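Local structure of cysteine synthase 3 (6KR5) at residues N174-W177 with E178-G182; V61-N64 with I65-A69; L289-A292 with G293-E296. The protein probably catalyses the pyridoxal-phosphate-dependent replacement of the acetoxy group of O-acetylserine by sulfide, giving cysteine and acetate. All blocks are in the same frame, centred on the assembly; numbering follows the deposited sequence.

Along the chain contact 2 comes first, inside helix 58-72; contact 1 follows at the end of helix 169-179, and contact 3 where helix 279-292 runs out. All three are local, within a helix or at its C-terminal end, in an enzyme built round a mixed six-stranded sheet and a parallel four-stranded one. Between centres, contact 1 is about 23 Å from contact 2 and about 22 Å from contact 3, and contacts 2 and 3 are about 36 Å apart. The side chain of Val61 in contact 2 is about 6 Å from the PLP, that of Ile176 in contact 1 about 12 Å; contacts 1 and 2 lie at the subunit interface, contact 3 away from it.

Contact 1 (N174-W177 with E178-G182); sequences NEIW and EDTNG
Gly182 CA sits over one face of the Trp177 indole, 3.5 Å from the centroid of the six-membered ring and 8° off its normal, a CH-pi contact almost along the ring normal. The indole can lie beneath the glycine because Trp177 CG is anti to the backbone N (chi1 -173°). The bond from Gly182 N to Trp177 O, 3.0 Å long and lying in the carbonyl plane, holds the chain over the ring. This is the 6→1 bond of a Schellman motif, whose 5→2 bond runs from Asn181 N to Glu178 O: Asn181, with positive phi, is the first residue to leave the helical conformation and turns the chain back over the last turn.

One residue earlier, Ile176 O takes two donors from Thr180, reached from opposite faces of its carbonyl plane: the backbone N at 3.0 Å and OG1 at 2.8 Å. Thr180 can do this because OG1 stands between its own backbone N and carbonyl carbon, chi1 67°. The same hydroxyl is also bonded to Val184 N, which ties the helix end to the chain leaving it. Farther back, Asn174 and Glu178 run side by side, OD1 of the asparagine 3.9 Å from CG of the glutamate.

Helix 169-179 is clasped on several sides. Glu175 pairs with Lys47 and Arg60, Ile176 packs on Val200 of helix 195-207, and Trp177 lies on Lys207 of that helix. Asp179 and Thr180 rest on Leu26 of strand 26-28, while Glu178 packs on Lys11 of the second subunit.

Contact 2 (V61-N64 with I65-A69); sequences VGFN and IIYQA
Regular i to i+4 bonding carries the backbone from Val61 to Gln68, with Ile65 N to Val61 O at 2.9 Å and Tyr67 N to Phe63 O at 2.8 Å. This is the middle of alpha-helix 58-72 in the fold-type II family of PLP enzymes, to which cysteine synthases belong, and its side chains divide between different neighbours. Phe63 and Tyr67 lie side by side and point the same way, their planes 32° apart and their centroids 5.1 Å; the pair is oblique. The closest carbons are Phe63 CZ and Tyr67 CD2, at 3.6 Å, while Tyr67 CB stands over a face of the Phe63 ring. Phe63 also packs on Ile6 of the second subunit. On another side Val61 CG1 meets Ile65 CD1 at 3.6 Å, and Ile65 goes on to Phe155 of strand 154-156; Ile66 packs against helix 88-100. Next to Val61 and Ile65, Asn64 and Gln68 face helix 163-167, where Asn64 ND2 is bonded to Asp164 O; Gln68 NE2 holds Asp72 OD1. The bend of Gln68 at chi2 (67°) turns OE1 to the side where a water links the two amides, accepting from Asn64 ND2 at 2.9 Å and donating to Gln68 OE1 at 2.9 Å.

Contact 3 (L289-A292 with G293-E296); sequences LKEA and GKVE
Lys294 reaches across the end of helix 279-292 to Glu291, and every carbon of its chain runs past an oxygen of the last turn. CB lies 3.6 Å from Glu291 O. CG, beside the backbone N (chi1 -59°), is 3.6 Å from both Lys290 O and Glu291 O. Beyond it the chain is extended: CD passes near Glu291 O and OE1, CE comes to 3.8 Å from Glu291 OE1, and NZ ends 3.1 Å from that same atom in a salt bridge. The ammonium comes at OE1 from above the carboxylate plane, 45° out of it. Here the helix gives way to the loop leading to strand 301-306, and the backbone bonds change to i to i+3: Gly293 N donates to Lys290 O and Lys294 N to Glu291 O at 3.2 Å, each from above its carbonyl plane. Chi1 of Glu291 (-165°) and a bend at chi2 turn its carboxylate toward the lysine. The pair belongs to a larger charge cluster, in which two lysines probably offset the closeness of the Glu291 and Glu253 carboxylates: Lys294 NZ also bridges to Glu253 of strand 253-257, and Glu291 OE2 forms a salt bridge with Lys212 NZ of strand 212-218.

Contact 1 (N174-W177 with E178-G182)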
ATOM      1  N   ASN B 174      -5.814  15.806 -13.597  1.00 20.37           N
ATOM      2  CA  ASN B 174      -7.209  15.581 -13.964  1.00 19.45           C
ATOM      3  C   ASN B 174      -7.992  14.984 -12.807  1.00 22.49           C
ATOM      4  O   ASN B 174      -9.152  15.351 -12.576  1.00 24.69           O
ATOM      5  CB  ASN B 174      -7.320  14.663 -15.177  1.00 21.91           C
ATOM      6  CG  ASN B 174      -8.759  14.503 -15.635  1.00 25.27           C
ATOM      7  OD1 ASN B 174      -9.422  15.495 -15.947  1.00 31.87           O
ATOM      8  ND2 ASN B 174      -9.258  13.267 -15.653  1.00 28.86           N
ATOM      9  N   GLU B 175      -7.377  14.051 -12.075  1.00 20.67           N
ATOM     10  CA  GLU B 175      -8.031  13.489 -10.900  1.00 21.65           C
ATOM     11  C   GLU B 175      -8.360  14.572  -9.880  1.00 21.60           C
ATOM     12  O   GLU B 175      -9.455  14.575  -9.309  1.00 20.19           O
ATOM     13  CB  GLU B 175      -7.145  12.416 -10.272  1.00 19.86           C
ATOM     14  CG  GLU B 175      -6.978  11.190 -11.155  1.00 23.47           C
ATOM     15  CD  GLU B 175      -5.769  10.356 -10.785  1.00 24.83           C
ATOM     16  OE1 GLU B 175      -5.414  10.327  -9.587  1.00 20.95           O
ATOM     17  OE2 GLU B 175      -5.190   9.718 -11.685  1.00 22.48           O
ATOM     18  N   ILE B 176      -7.425  15.490  -9.624  1.00 22.78           N
ATOM     19  CA  ILE B 176      -7.713  16.588  -8.697  1.00 19.82           C
ATOM     20  C   ILE B 176      -8.826  17.468  -9.246  1.00 21.87           C
ATOM     21  O   ILE B 176      -9.738  17.875  -8.513  1.00 22.29           O
ATOM     22  CB  ILE B 176      -6.443  17.408  -8.419  1.00 20.91           C
ATOM     23  CG1 ILE B 176      -5.421  16.547  -7.668  1.00 21.96           C
ATOM     24  CG2 ILE B 176      -6.795  18.668  -7.616  1.00 21.90           C
ATOM     25  CD1 ILE B 176      -4.017  17.104  -7.725  1.00 20.86           C
ATOM     26  N   TRP B 177      -8.765  17.775 -10.543  1.00 22.19           N
ATOM     27  CA  TRP B 177      -9.788  18.617 -11.153  1.00 22.38           C
ATOM     28  C   TRP B 177     -11.165  17.986 -11.013  1.00 22.96           C
ATOM     29  O   TRP B 177     -12.121  18.638 -10.584  1.00 23.55           O
ATOM     30  CB  TRP B 177      -9.453  18.860 -12.620  1.00 23.65           C
ATOM     31  CG  TRP B 177     -10.386  19.842 -13.245  1.00 23.30           C
ATOM     32  CD1 TRP B 177     -11.354  19.580 -14.172  1.00 27.50           C
ATOM     33  CD2 TRP B 177     -10.465  21.240 -12.959  1.00 20.84           C
ATOM     34  NE1 TRP B 177     -12.024  20.745 -14.495  1.00 25.98           N
ATOM     35  CE2 TRP B 177     -11.491  21.775 -13.764  1.00 25.42           C
ATOM     36  CE3 TRP B 177      -9.754  22.098 -12.112  1.00 22.27           C
ATOM     37  CZ2 TRP B 177     -11.823  23.132 -13.742  1.00 26.75           C
ATOM     38  CZ3 TRP B 177     -10.090  23.440 -12.084  1.00 27.61           C
ATOM     39  CH2 TRP B 177     -11.116  23.944 -12.897  1.00 28.07           C
ATOM     40  N   GLU B 178     -11.280  16.706 -11.357  1.00 22.34           N
ATOM     41  CA  GLU B 178     -12.576  16.038 -11.304  1.00 22.74           C
ATOM     42  C   GLU B 178     -13.047  15.842  -9.865  1.00 24.72           C
ATOM     43  O   GLU B 178     -14.211  16.106  -9.541  1.00 24.80           O
ATOM     44  CB  GLU B 178     -12.500  14.692 -12.028  1.00 24.86           C
ATOM     45  CG  GLU B 178     -12.366  14.781 -13.543  1.00 24.52           C
ATOM     46  CD  GLU B 178     -13.657  15.194 -14.224  1.00 36.90           C
ATOM     47  OE1 GLU B 178     -14.741  14.853 -13.708  1.00 44.79           O
ATOM     48  OE2 GLU B 178     -13.586  15.848 -15.288  1.00 43.63           O
ATOM     49  N   ASP B 179     -12.161  15.365  -8.986  1.00 22.55           N
ATOM     50  CA  ASP B 179     -12.579  15.065  -7.620  1.00 22.57           C
ATOM     51  C   ASP B 179     -13.041  16.322  -6.880  1.00 23.36           C
ATOM     52  O   ASP B 179     -13.977  16.258  -6.071  1.00 23.08           O
ATOM     53  CB  ASP B 179     -11.448  14.370  -6.853  1.00 24.10           C
ATOM     54  CG  ASP B 179     -11.201  12.948  -7.333  1.00 25.69           C
ATOM     55  OD1 ASP B 179     -12.023  12.415  -8.106  1.00 25.58           O
ATOM     56  OD2 ASP B 179     -10.184  12.356  -6.922  1.00 24.02           O
ATOM     57  N   THR B 180     -12.400  17.473  -7.132  1.00 22.26           N
ATOM     58  CA  THR B 180     -12.806  18.711  -6.468  1.00 23.72           C
ATOM     59  C   THR B 180     -13.849  19.490  -7.253  1.00 25.98           C
ATOM     60  O   THR B 180     -14.218  20.582  -6.823  1.00 24.98           O
ATOM     61  CB  THR B 180     -11.607  19.639  -6.186  1.00 23.01           C
ATOM     62  OG1 THR B 180     -11.057  20.124  -7.420  1.00 22.79           O
ATOM     63  CG2 THR B 180     -10.523  18.927  -5.368  1.00 22.45           C
ATOM     64  N   ASN B 181     -14.351  18.946  -8.356  1.00 24.78           N
ATOM     65  CA  ASN B 181     -15.341  19.668  -9.203  1.00 26.38           C
ATOM     66  C   ASN B 181     -14.805  21.059  -9.550  1.00 26.89           C
ATOM     67  O   ASN B 181     -15.576  22.005  -9.517  1.00 28.29           O
ATOM     68  CB  ASN B 181     -16.737  19.728  -8.584  1.00 29.23           C
ATOM     69  CG  ASN B 181     -17.205  18.382  -8.101  1.00 39.31           C
ATOM     70  OD1 ASN B 181     -17.621  18.243  -6.964  1.00 51.35           O
ATOM     71  ND2 ASN B 181     -17.164  17.394  -8.969  1.00 36.55           N
ATOM     72  N   GLY B 182     -13.519  21.159  -9.848  1.00 24.04           N
ATOM     73  CA  GLY B 182     -12.935  22.434 -10.209  1.00 27.11           C
ATOM     74  C   GLY B 182     -12.714  23.405  -9.071  1.00 25.15           C
ATOM     75  O   GLY B 182     -12.334  24.549  -9.335  1.00 25.01           O
TER

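Contact 2 (V61-N64 with I65-A69)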
ATOM      1  N   VAL B  61       5.310   7.569 -12.715  1.00 16.84           N
ATOM      2  CA  VAL B  61       6.484   8.070 -13.418  1.00 15.74           C
ATOM      3  C   VAL B  61       7.187   6.934 -14.143  1.00 18.22           C
ATOM      4  O   VAL B  61       7.522   7.048 -15.328  1.00 18.50           O
ATOM      5  CB  VAL B  61       7.429   8.775 -12.431  1.00 18.59           C
ATOM      6  CG1 VAL B  61       8.759   9.137 -13.110  1.00 18.73           C
ATOM      7  CG2 VAL B  61       6.740  10.000 -11.805  1.00 20.09           C
ATOM      8  N   GLY B  62       7.444   5.831 -13.438  1.00 19.06           N
ATOM      9  CA  GLY B  62       8.096   4.704 -14.085  1.00 19.19           C
ATOM     10  C   GLY B  62       7.261   4.151 -15.218  1.00 19.17           C
ATOM     11  O   GLY B  62       7.784   3.814 -16.290  1.00 20.05           O
ATOM     12  N   PHE B  63       5.947   4.078 -15.006  1.00 18.21           N
ATOM     13  CA  PHE B  63       5.053   3.617 -16.057  1.00 17.27           C
ATOM     14  C   PHE B  63       5.131   4.518 -17.279  1.00 19.82           C
ATOM     15  O   PHE B  63       5.320   4.036 -18.400  1.00 20.85           O
ATOM     16  CB  PHE B  63       3.614   3.562 -15.553  1.00 20.22           C
ATOM     17  CG  PHE B  63       2.624   3.344 -16.656  1.00 19.05           C
ATOM     18  CD1 PHE B  63       2.455   2.078 -17.197  1.00 21.91           C
ATOM     19  CD2 PHE B  63       1.900   4.397 -17.184  1.00 21.49           C
ATOM     20  CE1 PHE B  63       1.554   1.861 -18.224  1.00 23.78           C
ATOM     21  CE2 PHE B  63       1.005   4.185 -18.219  1.00 23.34           C
ATOM     22  CZ  PHE B  63       0.839   2.924 -18.740  1.00 21.42           C
ATOM     23  N   ASN B  64       4.956   5.830 -17.099  1.00 18.18           N
ATOM     24  CA  ASN B  64       4.886   6.676 -18.290  1.00 19.70           C
ATOM     25  C   ASN B  64       6.236   6.833 -18.979  1.00 19.83           C
ATOM     26  O   ASN B  64       6.281   6.951 -20.210  1.00 20.92           O
ATOM     27  CB  ASN B  64       4.312   8.055 -17.975  1.00 19.25           C
ATOM     28  CG  ASN B  64       3.751   8.706 -19.219  1.00 20.06           C
ATOM     29  OD1 ASN B  64       2.866   8.133 -19.870  1.00 23.29           O
ATOM     30  ND2 ASN B  64       4.294   9.863 -19.598  1.00 22.56           N
ATOM     31  N   ILE B  65       7.341   6.867 -18.228  1.00 18.28           N
ATOM     32  CA  ILE B  65       8.659   6.928 -18.867  1.00 17.85           C
ATOM     33  C   ILE B  65       8.847   5.734 -19.798  1.00 21.06           C
ATOM     34  O   ILE B  65       9.265   5.883 -20.951  1.00 20.46           O
ATOM     35  CB  ILE B  65       9.764   7.002 -17.797  1.00 20.67           C
ATOM     36  CG1 ILE B  65       9.857   8.433 -17.250  1.00 17.90           C
ATOM     37  CG2 ILE B  65      11.102   6.532 -18.355  1.00 20.64           C
ATOM     38  CD1 ILE B  65      10.745   8.571 -16.060  1.00 20.97           C
ATOM     39  N   ILE B  66       8.493   4.540 -19.332  1.00 19.24           N
ATOM     40  CA  ILE B  66       8.697   3.347 -20.144  1.00 21.54           C
ATOM     41  C   ILE B  66       7.651   3.247 -21.249  1.00 20.31           C
ATOM     42  O   ILE B  66       7.984   2.946 -22.403  1.00 23.00           O
ATOM     43  CB  ILE B  66       8.702   2.109 -19.236  1.00 20.57           C
ATOM     44  CG1 ILE B  66       9.937   2.151 -18.337  1.00 22.00           C
ATOM     45  CG2 ILE B  66       8.709   0.841 -20.066  1.00 22.30           C
ATOM     46  CD1 ILE B  66       9.871   1.178 -17.173  1.00 21.76           C
ATOM     47  N   TYR B  67       6.384   3.516 -20.924  1.00 19.82           N
ATOM     48  CA  TYR B  67       5.309   3.415 -21.908  1.00 17.88           C
ATOM     49  C   TYR B  67       5.556   4.351 -23.078  1.00 23.54           C
ATOM     50  O   TYR B  67       5.456   3.951 -24.245  1.00 23.33           O
ATOM     51  CB  TYR B  67       3.978   3.741 -21.241  1.00 21.47           C
ATOM     52  CG  TYR B  67       2.743   3.463 -22.063  1.00 25.44           C
ATOM     53  CD1 TYR B  67       2.673   2.363 -22.907  1.00 31.00           C
ATOM     54  CD2 TYR B  67       1.630   4.279 -21.957  1.00 33.74           C
ATOM     55  CE1 TYR B  67       1.531   2.102 -23.640  1.00 35.58           C
ATOM     56  CE2 TYR B  67       0.485   4.030 -22.686  1.00 35.02           C
ATOM     57  CZ  TYR B  67       0.439   2.942 -23.526  1.00 35.47           C
ATOM     58  OH  TYR B  67      -0.705   2.690 -24.250  1.00 44.15           O
ATOM     59  N   GLN B  68       5.872   5.611 -22.786  1.00 22.46           N
ATOM     60  CA  GLN B  68       6.069   6.557 -23.877  1.00 20.69           C
ATOM     61  C   GLN B  68       7.295   6.194 -24.700  1.00 24.99           C
ATOM     62  O   GLN B  68       7.290   6.342 -25.932  1.00 23.84           O
ATOM     63  CB  GLN B  68       6.196   7.977 -23.336  1.00 22.24           C
ATOM     64  CG  GLN B  68       6.069   9.029 -24.446  1.00 23.45           C
ATOM     65  CD  GLN B  68       4.674   9.055 -25.049  1.00 24.69           C
ATOM     66  OE1 GLN B  68       3.681   9.124 -24.332  1.00 25.01           O
ATOM     67  NE2 GLN B  68       4.593   8.991 -26.374  1.00 28.94           N
ATOM     68  N   ALA B  69       8.355   5.707 -24.045  1.00 22.01           N
ATOM     69  CA  ALA B  69       9.555   5.328 -24.787  1.00 20.15           C
ATOM     70  C   ALA B  69       9.266   4.175 -25.733  1.00 24.08           C
ATOM     71  O   ALA B  69       9.771   4.151 -26.863  1.00 24.36           O
ATOM     72  CB  ALA B  69      10.695   4.967 -23.835  1.00 23.18           C
TER
HETATM   73  O   HOH W   1       3.881  11.068 -22.188  1.00 30.69           O

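Contact 3 (L289-A292 with G293-E296)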
ATOM      1  N   LEU B 289      -0.663  23.106   5.924  1.00 20.97           N
ATOM      2  CA  LEU B 289      -1.340  23.627   7.107  1.00 22.85           C
ATOM      3  C   LEU B 289      -0.932  25.068   7.380  1.00 24.80           C
ATOM      4  O   LEU B 289      -1.758  25.884   7.809  1.00 25.92           O
ATOM      5  CB  LEU B 289      -1.052  22.744   8.326  1.00 23.82           C
ATOM      6  CG  LEU B 289      -1.627  21.318   8.317  1.00 21.28           C
ATOM      7  CD1 LEU B 289      -1.293  20.586   9.615  1.00 25.55           C
ATOM      8  CD2 LEU B 289      -3.137  21.312   8.077  1.00 22.86           C
ATOM      9  N   LYS B 290       0.339  25.400   7.157  1.00 22.70           N
ATOM     10  CA  LYS B 290       0.753  26.800   7.243  1.00 21.30           C
ATOM     11  C   LYS B 290       0.036  27.632   6.196  1.00 24.45           C
ATOM     12  O   LYS B 290      -0.409  28.755   6.476  1.00 27.06           O
ATOM     13  CB  LYS B 290       2.268  26.913   7.086  1.00 23.83           C
ATOM     14  CG  LYS B 290       3.021  26.245   8.209  1.00 27.32           C
ATOM     15  CD  LYS B 290       4.509  26.492   8.109  1.00 27.51           C
ATOM     16  CE  LYS B 290       5.203  25.946   9.339  1.00 33.58           C
ATOM     17  NZ  LYS B 290       6.680  26.105   9.300  1.00 39.73           N
ATOM     18  N   GLU B 291      -0.092  27.098   4.983  1.00 26.39           N
ATOM     19  CA  GLU B 291      -0.849  27.790   3.948  1.00 23.91           C
ATOM     20  C   GLU B 291      -2.290  28.024   4.390  1.00 25.67           C
ATOM     21  O   GLU B 291      -2.845  29.113   4.188  1.00 26.79           O
ATOM     22  CB  GLU B 291      -0.795  26.974   2.657  1.00 28.86           C
ATOM     23  CG  GLU B 291      -1.219  27.736   1.430  1.00 30.24           C
ATOM     24  CD  GLU B 291      -0.176  28.737   0.976  1.00 26.88           C
ATOM     25  OE1 GLU B 291       1.008  28.629   1.382  1.00 27.55           O
ATOM     26  OE2 GLU B 291      -0.552  29.642   0.209  1.00 29.54           O
ATOM     27  N   ALA B 292      -2.901  27.021   5.026  1.00 24.39           N
ATOM     28  CA  ALA B 292      -4.279  27.106   5.492  1.00 22.59           C
ATOM     29  C   ALA B 292      -4.458  28.104   6.628  1.00 28.88           C
ATOM     30  O   ALA B 292      -5.600  28.447   6.956  1.00 30.04           O
ATOM     31  CB  ALA B 292      -4.759  25.719   5.937  1.00 22.91           C
ATOM     32  N   GLY B 293      -3.374  28.563   7.241  1.00 25.65           N
ATOM     33  CA  GLY B 293      -3.442  29.554   8.291  1.00 26.41           C
ATOM     34  C   GLY B 293      -3.342  30.993   7.838  1.00 30.70           C
ATOM     35  O   GLY B 293      -3.487  31.897   8.666  1.00 34.58           O
ATOM     36  N   LYS B 294      -3.101  31.240   6.554  1.00 27.65           N
ATOM     37  CA  LYS B 294      -2.955  32.602   6.055  1.00 26.57           C
ATOM     38  C   LYS B 294      -4.320  33.228   5.831  1.00 33.60           C
ATOM     39  O   LYS B 294      -5.255  32.565   5.377  1.00 30.83           O
ATOM     40  CB  LYS B 294      -2.151  32.610   4.758  1.00 28.11           C
ATOM     41  CG  LYS B 294      -0.758  32.016   4.920  1.00 29.15           C
ATOM     42  CD  LYS B 294       0.020  32.018   3.620  1.00 32.15           C
ATOM     43  CE  LYS B 294       1.418  31.472   3.838  1.00 37.30           C
ATOM     44  NZ  LYS B 294       2.154  31.305   2.564  1.00 33.79           N
ATOM     45  N   VAL B 295      -4.434  34.518   6.163  1.00 36.85           N
ATOM     46  CA  VAL B 295      -5.749  35.147   6.169  1.00 33.89           C
ATOM     47  C   VAL B 295      -6.340  35.185   4.767  1.00 29.70           C
ATOM     48  O   VAL B 295      -7.553  35.007   4.596  1.00 36.81           O
ATOM     49  CB  VAL B 295      -5.675  36.554   6.794  1.00 34.50           C
ATOM     50  CG1 VAL B 295      -7.043  37.216   6.763  1.00 37.09           C
ATOM     51  CG2 VAL B 295      -5.163  36.469   8.219  1.00 44.28           C
ATOM     52  N   GLU B 296      -5.509  35.366   3.737  1.00 30.87           N
ATOM     53  CA  GLU B 296      -6.053  35.445   2.387  1.00 32.55           C
ATOM     54  C   GLU B 296      -6.521  34.094   1.860  1.00 34.42           C
ATOM     55  O   GLU B 296      -7.114  34.043   0.774  1.00 32.02           O
ATOM     56  CB  GLU B 296      -5.019  36.054   1.434  1.00 34.70           C
ATOM     57  CG  GLU B 296      -3.870  35.129   1.072  1.00 33.77           C
ATOM     58  CD  GLU B 296      -2.714  35.217   2.049  1.00 36.97           C
ATOM     59  OE1 GLU B 296      -2.899  35.781   3.147  1.00 38.55           O
ATOM     60  OE2 GLU B 296      -1.609  34.732   1.706  1.00 42.21           O
TER